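Side-chain contacts in lipopolysaccharide heptosyltransferase 2 (PDB 1PSW), which catalyses the transfer of the second heptose from ADP-L-glycero-D-manno-heptose onto the heptosyl-Kdo2-lipid A module during synthesis of the lipopolysaccharide core: residues K2-G7 against H74-K79; S17-R22 against L130-Y135; T23-A26 against I32-V35; L45-E50 against Q254-I259; A84-N89 against L95-A100. All blocks are in the same frame, centred on the assembly; numbering follows the deposited sequence.

Contact 1: residues K2-G7 against H74-K79; sequences KILVIG and HSLREK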
# COMPACT_ATOMS: atom_id res chain seq x y z
N LYS A 2 3.90 -19.83 16.31
CA LYS A 2 2.71 -18.98 16.25
C LYS A 2 3.07 -17.52 16.49
O LYS A 2 3.52 -17.14 17.57
CB LYS A 2 1.68 -19.41 17.30
CG LYS A 2 1.28 -20.88 17.24
CD LYS A 2 0.48 -21.22 15.99
CE LYS A 2 -0.87 -20.53 15.97
NZ LYS A 2 -1.72 -20.98 14.82
N ILE A 3 2.86 -16.70 15.47
CA ILE A 3 3.20 -15.30 15.56
C ILE A 3 1.99 -14.38 15.42
O ILE A 3 1.15 -14.58 14.54
CB ILE A 3 4.24 -14.94 14.47
CG1 ILE A 3 5.48 -15.84 14.63
CG2 ILE A 3 4.62 -13.49 14.56
CD1 ILE A 3 6.44 -15.79 13.45
N LEU A 4 1.92 -13.39 16.29
CA LEU A 4 0.84 -12.41 16.25
C LEU A 4 1.45 -11.08 15.82
O LEU A 4 2.43 -10.61 16.41
CB LEU A 4 0.19 -12.24 17.63
CG LEU A 4 -0.78 -11.05 17.73
CD1 LEU A 4 -1.96 -11.27 16.81
CD2 LEU A 4 -1.26 -10.88 19.17
N VAL A 5 0.87 -10.47 14.79
CA VAL A 5 1.38 -9.19 14.31
C VAL A 5 0.32 -8.11 14.44
O VAL A 5 -0.83 -8.29 14.04
CB VAL A 5 1.81 -9.28 12.82
CG1 VAL A 5 2.18 -7.90 12.30
CG2 VAL A 5 2.98 -10.22 12.67
N ILE A 6 0.70 -6.99 15.04
CA ILE A 6 -0.21 -5.86 15.17
C ILE A 6 0.12 -5.04 13.94
O ILE A 6 1.15 -4.38 13.88
CB ILE A 6 0.09 -5.03 16.44
CG1 ILE A 6 0.06 -5.93 17.68
CG2 ILE A 6 -0.91 -3.89 16.56
CD1 ILE A 6 -1.27 -6.62 17.93
N GLY A 7 -0.75 -5.11 12.93
CA GLY A 7 -0.49 -4.39 11.70
C GLY A 7 -0.85 -2.92 11.71
O GLY A 7 -1.65 -2.48 12.55
N HIS A 74 -7.07 -11.10 26.43
CA HIS A 74 -7.30 -12.32 27.20
C HIS A 74 -7.81 -13.46 26.33
O HIS A 74 -7.44 -14.62 26.54
CB HIS A 74 -8.30 -12.06 28.33
CG HIS A 74 -7.77 -11.18 29.41
ND1 HIS A 74 -6.44 -11.12 29.73
CD2 HIS A 74 -8.41 -10.37 30.29
CE1 HIS A 74 -6.27 -10.30 30.76
NE2 HIS A 74 -7.45 -9.84 31.12
N SER A 75 -8.65 -13.14 25.36
CA SER A 75 -9.21 -14.15 24.47
C SER A 75 -8.14 -14.76 23.56
O SER A 75 -8.31 -15.87 23.05
CB SER A 75 -10.32 -13.54 23.61
OG SER A 75 -9.79 -12.58 22.71
N LEU A 76 -7.04 -14.03 23.37
CA LEU A 76 -5.95 -14.49 22.51
C LEU A 76 -4.98 -15.41 23.24
O LEU A 76 -4.05 -15.94 22.63
CB LEU A 76 -5.19 -13.29 21.94
CG LEU A 76 -5.97 -12.36 21.02
CD1 LEU A 76 -5.08 -11.20 20.61
CD2 LEU A 76 -6.46 -13.12 19.79
N ARG A 77 -5.18 -15.58 24.54
CA ARG A 77 -4.31 -16.45 25.32
C ARG A 77 -4.40 -17.88 24.82
O ARG A 77 -3.40 -18.61 24.80
CB ARG A 77 -4.68 -16.38 26.80
CG ARG A 77 -4.24 -15.09 27.47
CD ARG A 77 -4.78 -14.99 28.89
NE ARG A 77 -4.18 -13.87 29.61
CZ ARG A 77 -4.57 -13.45 30.80
NH1 ARG A 77 -5.58 -14.05 31.43
NH2 ARG A 77 -3.96 -12.42 31.38
N GLU A 78 -5.60 -18.29 24.43
CA GLU A 78 -5.83 -19.64 23.92
C GLU A 78 -4.96 -19.93 22.70
O GLU A 78 -4.52 -21.06 22.50
CB GLU A 78 -7.31 -19.81 23.57
CG GLU A 78 -8.20 -20.09 24.77
CD GLU A 78 -9.59 -19.50 24.63
OE1 GLU A 78 -10.25 -19.77 23.60
OE2 GLU A 78 -10.03 -18.77 25.55
N LYS A 79 -4.73 -18.90 21.88
CA LYS A 79 -3.91 -19.04 20.68
C LYS A 79 -2.49 -19.46 21.03
O LYS A 79 -1.80 -20.09 20.23
CB LYS A 79 -3.86 -17.71 19.92
CG LYS A 79 -5.17 -17.25 19.30
CD LYS A 79 -5.51 -18.05 18.05
CE LYS A 79 -6.73 -17.46 17.35
NZ LYS A 79 -7.09 -18.22 16.11

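Contact 2: residues S17-R22 against L130-Y135; sequences SQSLYR and LMVERY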
# COMPACT_ATOMS: atom_id res chain seq x y z
N SER A 17 4.37 -4.05 5.22
CA SER A 17 4.51 -5.04 6.27
C SER A 17 4.58 -6.45 5.70
O SER A 17 5.03 -7.38 6.38
CB SER A 17 3.38 -4.93 7.30
OG SER A 17 2.13 -5.32 6.77
N GLN A 18 4.16 -6.63 4.45
CA GLN A 18 4.23 -7.96 3.87
C GLN A 18 5.69 -8.41 3.82
O GLN A 18 5.97 -9.60 3.87
CB GLN A 18 3.65 -7.99 2.46
CG GLN A 18 3.49 -9.42 1.96
CD GLN A 18 3.16 -9.52 0.48
OE1 GLN A 18 2.75 -10.58 -0.01
NE2 GLN A 18 3.34 -8.42 -0.24
N SER A 19 6.62 -7.47 3.69
CA SER A 19 8.04 -7.84 3.64
C SER A 19 8.47 -8.53 4.93
O SER A 19 9.31 -9.43 4.90
CB SER A 19 8.91 -6.61 3.41
OG SER A 19 8.78 -6.15 2.08
N LEU A 20 7.93 -8.09 6.06
CA LEU A 20 8.25 -8.73 7.32
C LEU A 20 7.71 -10.16 7.31
O LEU A 20 8.42 -11.10 7.70
CB LEU A 20 7.66 -7.95 8.51
CG LEU A 20 7.75 -8.67 9.86
CD1 LEU A 20 9.21 -8.91 10.24
CD2 LEU A 20 7.06 -7.84 10.93
N TYR A 21 6.47 -10.34 6.87
CA TYR A 21 5.85 -11.67 6.83
C TYR A 21 6.64 -12.60 5.90
O TYR A 21 6.86 -13.77 6.24
CB TYR A 21 4.39 -11.60 6.36
CG TYR A 21 3.56 -10.53 7.05
CD1 TYR A 21 3.88 -10.10 8.33
CD2 TYR A 21 2.49 -9.91 6.40
CE1 TYR A 21 3.17 -9.07 8.95
CE2 TYR A 21 1.77 -8.88 7.01
CZ TYR A 21 2.12 -8.46 8.29
OH TYR A 21 1.45 -7.43 8.89
N ARG A 22 7.05 -12.10 4.74
CA ARG A 22 7.82 -12.89 3.80
C ARG A 22 9.17 -13.25 4.42
O ARG A 22 9.66 -14.36 4.25
CB ARG A 22 8.06 -12.12 2.49
CG ARG A 22 6.83 -11.94 1.60
CD ARG A 22 7.25 -11.45 0.23
NE ARG A 22 8.00 -12.48 -0.49
CZ ARG A 22 8.76 -12.27 -1.56
NH1 ARG A 22 8.89 -11.04 -2.06
NH2 ARG A 22 9.37 -13.29 -2.15
N LEU A 130 14.85 3.33 4.64
CA LEU A 130 13.60 2.87 4.05
C LEU A 130 12.68 2.19 5.05
O LEU A 130 13.14 1.43 5.89
CB LEU A 130 13.90 1.91 2.89
CG LEU A 130 14.77 2.47 1.76
CD1 LEU A 130 14.90 1.44 0.65
CD2 LEU A 130 14.14 3.75 1.23
N MSE A 131 11.38 2.46 4.96
CA MSE A 131 10.43 1.84 5.85
C MSE A 131 10.46 0.32 5.69
O MSE A 131 10.34 -0.39 6.68
CB MSE A 131 9.00 2.32 5.57
CG MSE A 131 7.93 1.34 6.05
SE MSE A 131 6.10 2.01 5.93
CE MSE A 131 5.77 2.40 7.79
N VAL A 132 10.63 -0.16 4.46
CA VAL A 132 10.67 -1.61 4.23
C VAL A 132 11.82 -2.27 4.98
O VAL A 132 11.69 -3.39 5.48
CB VAL A 132 10.80 -1.96 2.72
CG1 VAL A 132 12.18 -1.54 2.18
CG2 VAL A 132 10.60 -3.46 2.53
N GLU A 133 12.95 -1.57 5.06
CA GLU A 133 14.10 -2.10 5.77
C GLU A 133 13.78 -2.15 7.27
O GLU A 133 14.15 -3.11 7.95
CB GLU A 133 15.33 -1.23 5.52
CG GLU A 133 15.71 -1.15 4.04
CD GLU A 133 16.79 -0.12 3.76
OE1 GLU A 133 16.81 0.92 4.45
OE2 GLU A 133 17.60 -0.34 2.84
N ARG A 134 13.08 -1.15 7.77
CA ARG A 134 12.73 -1.12 9.19
C ARG A 134 11.82 -2.27 9.59
O ARG A 134 11.95 -2.81 10.69
CB ARG A 134 12.10 0.22 9.57
CG ARG A 134 13.05 1.39 9.37
CD ARG A 134 12.46 2.72 9.79
NE ARG A 134 13.32 3.82 9.35
CZ ARG A 134 13.07 5.11 9.55
NH1 ARG A 134 11.98 5.49 10.20
NH2 ARG A 134 13.91 6.02 9.08
N TYR A 135 10.89 -2.64 8.72
CA TYR A 135 9.99 -3.75 9.03
C TYR A 135 10.75 -5.06 8.98
O TYR A 135 10.64 -5.89 9.88
CB TYR A 135 8.82 -3.82 8.04
CG TYR A 135 7.72 -2.82 8.32
CD1 TYR A 135 7.51 -2.31 9.60
CD2 TYR A 135 6.85 -2.41 7.30
CE1 TYR A 135 6.47 -1.43 9.86
CE2 TYR A 135 5.81 -1.53 7.56
CZ TYR A 135 5.62 -1.04 8.84
OH TYR A 135 4.59 -0.17 9.11

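Contact 3: residues T23-A26 against I32-V35; sequences TLQA and IIDV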
# COMPACT_ATOMS: atom_id res chain seq x y z
N THR A 23 9.77 -12.30 5.14
CA THR A 23 11.06 -12.55 5.76
C THR A 23 10.94 -13.54 6.91
O THR A 23 11.80 -14.40 7.09
CB THR A 23 11.69 -11.23 6.26
OG1 THR A 23 11.80 -10.32 5.16
CG2 THR A 23 13.08 -11.48 6.82
N LEU A 24 9.86 -13.45 7.69
CA LEU A 24 9.65 -14.36 8.81
C LEU A 24 9.55 -15.81 8.36
O LEU A 24 10.09 -16.70 9.01
CB LEU A 24 8.38 -13.98 9.58
CG LEU A 24 8.47 -12.75 10.48
CD1 LEU A 24 7.08 -12.36 10.95
CD2 LEU A 24 9.38 -13.04 11.66
N GLN A 25 8.87 -16.04 7.25
CA GLN A 25 8.70 -17.38 6.73
C GLN A 25 9.97 -17.91 6.07
O GLN A 25 10.11 -19.11 5.85
CB GLN A 25 7.52 -17.41 5.77
CG GLN A 25 6.21 -17.11 6.51
CD GLN A 25 4.98 -17.61 5.79
OE1 GLN A 25 3.97 -17.94 6.41
NE2 GLN A 25 5.06 -17.68 4.47
N ALA A 26 10.89 -17.01 5.75
CA ALA A 26 12.15 -17.41 5.14
C ALA A 26 13.20 -17.68 6.22
O ALA A 26 14.16 -18.41 5.98
CB ALA A 26 12.63 -16.33 4.19
N ILE A 32 3.53 -19.45 11.44
CA ILE A 32 2.10 -19.21 11.27
C ILE A 32 1.88 -17.77 11.73
O ILE A 32 2.06 -17.45 12.91
CB ILE A 32 1.26 -20.17 12.15
CG1 ILE A 32 1.61 -21.63 11.81
CG2 ILE A 32 -0.23 -19.93 11.92
CD1 ILE A 32 1.31 -22.01 10.38
N ILE A 33 1.48 -16.91 10.80
CA ILE A 33 1.30 -15.49 11.09
C ILE A 33 -0.13 -14.97 11.08
O ILE A 33 -0.82 -15.03 10.07
CB ILE A 33 2.13 -14.64 10.10
CG1 ILE A 33 3.59 -15.09 10.14
CG2 ILE A 33 2.02 -13.17 10.47
CD1 ILE A 33 4.39 -14.65 8.91
N ASP A 34 -0.57 -14.45 12.23
CA ASP A 34 -1.90 -13.87 12.35
C ASP A 34 -1.68 -12.36 12.43
O ASP A 34 -0.74 -11.90 13.08
CB ASP A 34 -2.62 -14.36 13.61
CG ASP A 34 -2.97 -15.84 13.55
OD1 ASP A 34 -3.13 -16.37 12.42
OD2 ASP A 34 -3.10 -16.47 14.62
N VAL A 35 -2.54 -11.60 11.77
CA VAL A 35 -2.40 -10.15 11.77
C VAL A 35 -3.67 -9.48 12.25
O VAL A 35 -4.76 -9.74 11.75
CB VAL A 35 -2.08 -9.62 10.35
CG1 VAL A 35 -1.92 -8.10 10.39
CG2 VAL A 35 -0.81 -10.27 9.84

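Contact 4: residues L45-E50 against Q254-I259; sequences LSRMPE and QAVILI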
# COMPACT_ATOMS: atom_id res chain seq x y z
N LEU A 45 -5.23 -8.20 3.45
CA LEU A 45 -4.54 -9.33 4.07
C LEU A 45 -4.93 -10.64 3.42
O LEU A 45 -4.13 -11.57 3.34
CB LEU A 45 -4.89 -9.39 5.56
CG LEU A 45 -4.34 -8.24 6.41
CD1 LEU A 45 -5.02 -8.23 7.77
CD2 LEU A 45 -2.83 -8.39 6.55
N SER A 46 -6.17 -10.73 2.94
CA SER A 46 -6.65 -11.96 2.32
C SER A 46 -5.92 -12.20 1.00
O SER A 46 -5.95 -13.31 0.47
CB SER A 46 -8.16 -11.90 2.08
OG SER A 46 -8.47 -11.08 0.96
N ARG A 47 -5.26 -11.17 0.48
CA ARG A 47 -4.51 -11.31 -0.77
C ARG A 47 -3.06 -11.72 -0.52
O ARG A 47 -2.34 -12.00 -1.47
CB ARG A 47 -4.55 -10.01 -1.58
CG ARG A 47 -5.94 -9.53 -1.96
CD ARG A 47 -6.70 -10.56 -2.77
NE ARG A 47 -5.94 -11.08 -3.91
CZ ARG A 47 -6.46 -11.87 -4.85
NH1 ARG A 47 -7.74 -12.23 -4.78
NH2 ARG A 47 -5.71 -12.33 -5.84
N MSE A 48 -2.64 -11.74 0.75
CA MSE A 48 -1.28 -12.11 1.13
C MSE A 48 -1.24 -13.56 1.60
O MSE A 48 -1.85 -13.91 2.62
CB MSE A 48 -0.77 -11.21 2.26
CG MSE A 48 -0.65 -9.75 1.90
SE MSE A 48 -0.12 -8.71 3.42
CE MSE A 48 -0.90 -6.98 2.92
N PRO A 49 -0.55 -14.44 0.85
CA PRO A 49 -0.45 -15.85 1.21
C PRO A 49 0.33 -16.14 2.49
O PRO A 49 0.19 -17.21 3.09
CB PRO A 49 0.20 -16.48 -0.03
CG PRO A 49 1.06 -15.37 -0.55
CD PRO A 49 0.15 -14.17 -0.42
N GLU A 50 1.16 -15.19 2.91
CA GLU A 50 1.96 -15.35 4.12
C GLU A 50 1.11 -15.24 5.39
O GLU A 50 1.52 -15.69 6.46
CB GLU A 50 3.07 -14.30 4.18
CG GLU A 50 4.06 -14.31 3.01
CD GLU A 50 3.50 -13.71 1.73
OE1 GLU A 50 2.54 -12.90 1.80
OE2 GLU A 50 4.03 -14.04 0.65
N GLN A 254 -10.89 -6.30 -4.09
CA GLN A 254 -11.36 -6.04 -5.44
C GLN A 254 -10.47 -5.00 -6.10
O GLN A 254 -10.21 -5.06 -7.31
CB GLN A 254 -12.80 -5.57 -5.40
CG GLN A 254 -13.73 -6.60 -4.84
CD GLN A 254 -15.10 -6.05 -4.56
OE1 GLN A 254 -15.25 -5.04 -3.87
NE2 GLN A 254 -16.12 -6.72 -5.08
N ALA A 255 -10.00 -4.02 -5.32
CA ALA A 255 -9.12 -2.99 -5.86
C ALA A 255 -7.82 -3.62 -6.35
O ALA A 255 -7.32 -3.26 -7.42
CB ALA A 255 -8.82 -1.94 -4.78
N VAL A 256 -7.28 -4.55 -5.57
CA VAL A 256 -6.04 -5.23 -5.94
C VAL A 256 -6.20 -5.94 -7.28
O VAL A 256 -5.35 -5.83 -8.16
CB VAL A 256 -5.66 -6.30 -4.89
CG1 VAL A 256 -4.58 -7.20 -5.45
CG2 VAL A 256 -5.16 -5.61 -3.61
N ILE A 257 -7.30 -6.66 -7.43
CA ILE A 257 -7.59 -7.39 -8.66
C ILE A 257 -7.72 -6.44 -9.86
O ILE A 257 -7.08 -6.66 -10.88
CB ILE A 257 -8.91 -8.21 -8.51
CG1 ILE A 257 -8.71 -9.31 -7.45
CG2 ILE A 257 -9.30 -8.82 -9.85
CD1 ILE A 257 -10.01 -9.92 -6.93
N LEU A 258 -8.51 -5.39 -9.72
CA LEU A 258 -8.70 -4.43 -10.81
C LEU A 258 -7.42 -3.69 -11.22
O LEU A 258 -7.18 -3.44 -12.40
CB LEU A 258 -9.80 -3.42 -10.45
CG LEU A 258 -11.21 -4.03 -10.39
CD1 LEU A 258 -12.21 -3.02 -9.85
CD2 LEU A 258 -11.63 -4.52 -11.77
N ILE A 259 -6.62 -3.33 -10.23
CA ILE A 259 -5.35 -2.67 -10.51
C ILE A 259 -4.48 -3.64 -11.32
O ILE A 259 -3.83 -3.24 -12.30
CB ILE A 259 -4.65 -2.26 -9.18
CG1 ILE A 259 -5.37 -1.05 -8.59
CG2 ILE A 259 -3.16 -1.94 -9.43
CD1 ILE A 259 -4.92 -0.66 -7.19

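Contact 5: residues A84-N89 against L95-A100; sequences AYVLPN and LVPLFA. Unlike the reference sequence in segment 95-100: Leu98 (reference Phe).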
# COMPACT_ATOMS: atom_id res chain seq x y z
N ALA A 84 5.30 -11.89 19.16
CA ALA A 84 4.42 -10.81 18.75
C ALA A 84 5.26 -9.68 18.19
O ALA A 84 6.36 -9.41 18.68
CB ALA A 84 3.59 -10.32 19.93
N TYR A 85 4.75 -9.03 17.15
CA TYR A 85 5.44 -7.90 16.52
C TYR A 85 4.45 -6.75 16.44
O TYR A 85 3.36 -6.89 15.89
CB TYR A 85 5.91 -8.28 15.10
CG TYR A 85 7.00 -9.32 15.07
CD1 TYR A 85 8.35 -8.97 15.14
CD2 TYR A 85 6.68 -10.68 15.00
CE1 TYR A 85 9.35 -9.94 15.17
CE2 TYR A 85 7.68 -11.65 15.03
CZ TYR A 85 9.00 -11.28 15.11
OH TYR A 85 9.99 -12.24 15.16
N VAL A 86 4.83 -5.60 16.99
CA VAL A 86 3.97 -4.43 16.97
C VAL A 86 4.54 -3.46 15.95
O VAL A 86 5.64 -2.93 16.13
CB VAL A 86 3.91 -3.76 18.37
CG1 VAL A 86 2.92 -2.61 18.36
CG2 VAL A 86 3.50 -4.79 19.41
N LEU A 87 3.79 -3.21 14.87
CA LEU A 87 4.25 -2.33 13.79
C LEU A 87 3.89 -0.87 13.95
O LEU A 87 4.65 0.01 13.56
CB LEU A 87 3.77 -2.88 12.44
CG LEU A 87 4.23 -4.33 12.17
CD1 LEU A 87 3.82 -4.77 10.77
CD2 LEU A 87 5.75 -4.41 12.33
N PRO A 88 2.70 -0.57 14.51
CA PRO A 88 2.37 0.84 14.67
C PRO A 88 3.33 1.42 15.71
O PRO A 88 4.02 0.66 16.40
CB PRO A 88 0.92 0.80 15.19
CG PRO A 88 0.39 -0.47 14.59
CD PRO A 88 1.54 -1.43 14.80
N ASN A 89 3.40 2.74 15.83
CA ASN A 89 4.30 3.35 16.80
C ASN A 89 3.57 3.76 18.08
O ASN A 89 4.21 3.98 19.10
CB ASN A 89 4.98 4.58 16.20
CG ASN A 89 6.06 4.22 15.20
OD1 ASN A 89 7.08 3.63 15.55
ND2 ASN A 89 5.84 4.57 13.93
N LEU A 95 -0.35 -2.79 23.67
CA LEU A 95 -1.03 -3.29 24.87
C LEU A 95 -1.55 -4.71 24.72
O LEU A 95 -1.30 -5.57 25.57
CB LEU A 95 -2.18 -2.35 25.24
CG LEU A 95 -1.76 -1.02 25.90
CD1 LEU A 95 -2.97 -0.12 26.08
CD2 LEU A 95 -1.10 -1.31 27.25
N VAL A 96 -2.28 -4.97 23.64
CA VAL A 96 -2.85 -6.30 23.41
C VAL A 96 -1.87 -7.45 23.59
O VAL A 96 -2.16 -8.40 24.31
CB VAL A 96 -3.48 -6.39 22.00
CG1 VAL A 96 -3.86 -7.82 21.68
CG2 VAL A 96 -4.71 -5.50 21.94
N PRO A 97 -0.70 -7.39 22.94
CA PRO A 97 0.28 -8.48 23.07
C PRO A 97 0.64 -8.80 24.52
O PRO A 97 0.87 -9.96 24.87
CB PRO A 97 1.48 -7.95 22.29
CG PRO A 97 0.84 -7.15 21.22
CD PRO A 97 -0.22 -6.38 21.98
N LEU A 98 0.70 -7.78 25.36
CA LEU A 98 1.03 -7.98 26.76
C LEU A 98 -0.11 -8.72 27.46
O LEU A 98 0.12 -9.71 28.15
CB LEU A 98 1.30 -6.64 27.45
CG LEU A 98 1.73 -6.70 28.92
CD1 LEU A 98 2.97 -7.56 29.07
CD2 LEU A 98 2.00 -5.29 29.42
N PHE A 99 -1.33 -8.23 27.28
CA PHE A 99 -2.50 -8.85 27.89
C PHE A 99 -2.67 -10.30 27.42
O PHE A 99 -3.23 -11.13 28.14
CB PHE A 99 -3.77 -8.06 27.56
CG PHE A 99 -3.73 -6.63 28.01
CD1 PHE A 99 -3.14 -6.27 29.23
CD2 PHE A 99 -4.32 -5.63 27.24
CE1 PHE A 99 -3.13 -4.95 29.66
CE2 PHE A 99 -4.31 -4.31 27.67
CZ PHE A 99 -3.72 -3.96 28.88
N ALA A 100 -2.18 -10.59 26.22
CA ALA A 100 -2.28 -11.93 25.66
C ALA A 100 -1.29 -12.88 26.32
O ALA A 100 -1.35 -14.09 26.12
CB ALA A 100 -2.03 -11.88 24.15

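Contact 1: residues K2-G7 against H74-K79
Strand 2-6 and the chain that leaves helix 66-75 come together at Lys2 and Lys79, whose CA atoms lie 8.0 Å apart, and no hydrogen bond joins the two segments. The apolar part of the contact is one pair of leucines: CD2 of Leu4 meets CD1 of Leu76 at 4.1 Å, and the two side chains cross at about a right angle and touch through these methyls. Leu4 reaches out by holding CG anti to its backbone N (chi1 170°), while Leu76 keeps CG anti to its carbonyl carbon. Other side chains widen this patch: Leu76 also packs on Met36 and Val96, and Leu4 on Tyr81 and Ile102. Toward the partly exposed end, the Lys2 side chain bends at each of its first three torsions, all near -60°, and its CG lies 4.4 Å from the Lys79 carbonyl O. The two ammonium groups stay apart, Lys2 NZ and Lys79 NZ being 6.2 Å from each other; their like charges would probably disfavour a closer approach, and Lys79 NZ has a long, weak ion pair with Glu53. Lys2 N is hydrogen-bonded to Asp82 OD2. Leucine packing of this kind, between a central parallel strand and the chain covering one side of the sheet, belongs to the Rossmann-like N-terminal domain of a GT-B glycosyltransferase.

Contact 2: residues S17-R22 against L130-Y135
Tyr135 and Leu20 mark the closest backbone approach of two helices, with CA atoms 5.5 Å apart; the local axes come within 8.2 Å and cross at -36°, both running in roughly the same direction. Van der Waals packing carries the contact, and Tyr135 supplies the largest share of it. With CG anti to its carbonyl carbon (chi1 -79°), its ring lies against the first turn of the other segment, CD2 standing 3.6 Å from Ser17 N and CE2 4.2 Å from Ser17 CB. Nearer the backbone, Leu20 packs its CB 4.3 Å from Tyr135 CB and brings its CD1 to 3.4 Å from Tyr135 O. In place of Tyr135, an alanine is likely to open a gap beside Ser17 and leave Leu87, which also touches the ring, with poorer cover. Helix 11-27 is the first helix of the Rossmann-like N-terminal domain of this GT-B enzyme, and here helix 131-137 packs along it. One turn before Tyr135, Val132 brings CG2 to 3.3 Å from Ser19 OG. Polar groups turn to partners beyond this pairing: Ser19 OG is hydrogen-bonded to Leu156 O, and Ser17 OG to Met14 O, one turn earlier in its own helix. The start of the second helix is secured locally, Leu130 at the N-cap giving its N-H to Glu133 OE1 from above the carboxylate plane.

Contact 3: residues T23-A26 against I32-V35
Ile33 meets Leu24 and Gln25 through its terminal methyl, and apolar packing makes up the whole of the meeting between helix 11-27 and strand 32-37. CD1 of Ile33 sits between the two helix residues: it lies 3.9 Å from Gln25 CG and 4.1 Å from each of Leu24 CD1 and CB. The methyl reaches that far because Ile33 CG1 stands anti to its carbonyl carbon (chi1 -55°) and CD1 extends beyond it. Both helix side chains cross the isoleucine obliquely, and Gln25 contributes the aliphatic part of its chain, lying along the partly exposed border. The backbones stay well separated, the closest CA pair, Gln25 and Ile32, being 8.2 Å apart, so side chains alone bridge the space. Tyr21, one turn before Leu24, continues the apolar layer over Ile33 and Val35, and Ile33 packs also on Val5 of the neighbouring strand 2-6.

Polar bonds belong to each segment's own surroundings: Thr23 OG1 is hydrogen-bonded to Ser19 O in the preceding turn of the helix, and the carboxylate of Asp34, next along the strand, to Asn52 and Tyr81. A helix laid on the strand that follows it, here completing the unit of strand 2-6, helix 11-27 and strand 32-37, is the beta-alpha-beta crossover of Rossmann-like domains.

Contact 4: residues L45-E50 against Q254-I259
Across the interface between the two Rossmann-like domains of the GT-B fold, Arg47 from the loop ahead of strand 51-56 reaches Val256 and Ile257 on helix 252-260. Arg47 alone spans the space from its side; the nearest CA pair, Arg47 and Val256, is 8.1 Å apart. Its side chain leaves the backbone with CG anti to the carbonyl carbon and then bends twice (chi2 -58°, chi3 -51°), which brings the guanidinium round onto the helix. The aliphatic stem comes first: CG lies 4.3 Å from Val256 CG2. The flat end is then covered by Ile257, whose CG1 stands 4.0 Å above one face of the guanidinium, offset toward its rim, while Ile257 CD1 is 3.9 Å from Arg47 NH1. The two side chains cross at about a right angle. Arg47 is the third residue of a type I turn from Leu45 to Met48, closed by Met48 N bonding to Leu45 O at 3.0 Å.

The charged nitrogens find their polar partners nearby, NH1 in a salt bridge with Glu166 OE2 and NH2 in a hydrogen bond to Gln161 O. The chemistry is therefore divided: the terminal nitrogens answer an acid and a carbonyl, while a face rests on hydrocarbon. With Ile257 over that face and Val256 beside the stem, the Arg47-Glu166 ion pair is probably strengthened by the partly apolar setting.

Contact 5: residues A84-N89 against L95-A100
Pro97 turns the CB-CG side of its ring toward Ala84 and Val86; the aromatic ring of Phe99, in the same helix, instead has Leu95 O over one face, 3.4 Å above the plane and offset toward the rim. Phe99 packs on Arg69 and Arg70 of helix 66-75; the meeting with the strand is made by the proline. The two segments open the beta-alpha-beta unit of strand 83-86, helix 95-99 and strand 104-108, one of the repeating crossovers of the Rossmann-like N-terminal domain of the GT-B fold. The helix lies over the strand closely, the CA atoms of Ala84 and Pro97 being 6.4 Å apart, a spacing that the small methyl of Ala84 allows.

Successive strand residues send their side chains to opposite faces of the sheet. Ala84 and Val86 point to helix 95-99, whereas Tyr85 between them points away and packs on Ile3 and Leu24. No hydrogen bond links the segments; the strand spends its backbone bonds on its sheet neighbours, strands 2-6 and 104-108. Ile6 also touches Pro97, and Ile102 packs on Ala84, which widens the apolar patch. Because Pro97 is closed into a ring, its touching carbons have little freedom to swing aside. Val86 crosses that ring at about a right angle and, with CG2 anti to its carbonyl carbon, brings this methyl to 4.0 Å from Pro97 CG, while Ala84 CB meets Pro97 CB at the same 4.0 Å.

In the fold
From the N terminus, strand 2-6 opens contact 1 and helix 11-27 opens contact 2. Contact 3 closes first, a short loop held within both of these, and ties that helix to strand 32-37. Contact 4 opens at 45-50 before contact 1 closes at 74-79, so 1, 2 and 4 all cross one another. Contact 5, again short, follows contact 1 and lies within the spans of contacts 2 and 4. Contact 2 closes at 130-135. Contact 4 closes last, at 254-259. Contacts 1, 3 and 5 share one parallel sheet through neighbouring strands 32-37, 2-6 and 83-86, contact 2 packs helix 131-137 against helix 11-27, which lies on the sheet, and contact 4 joins the two domains.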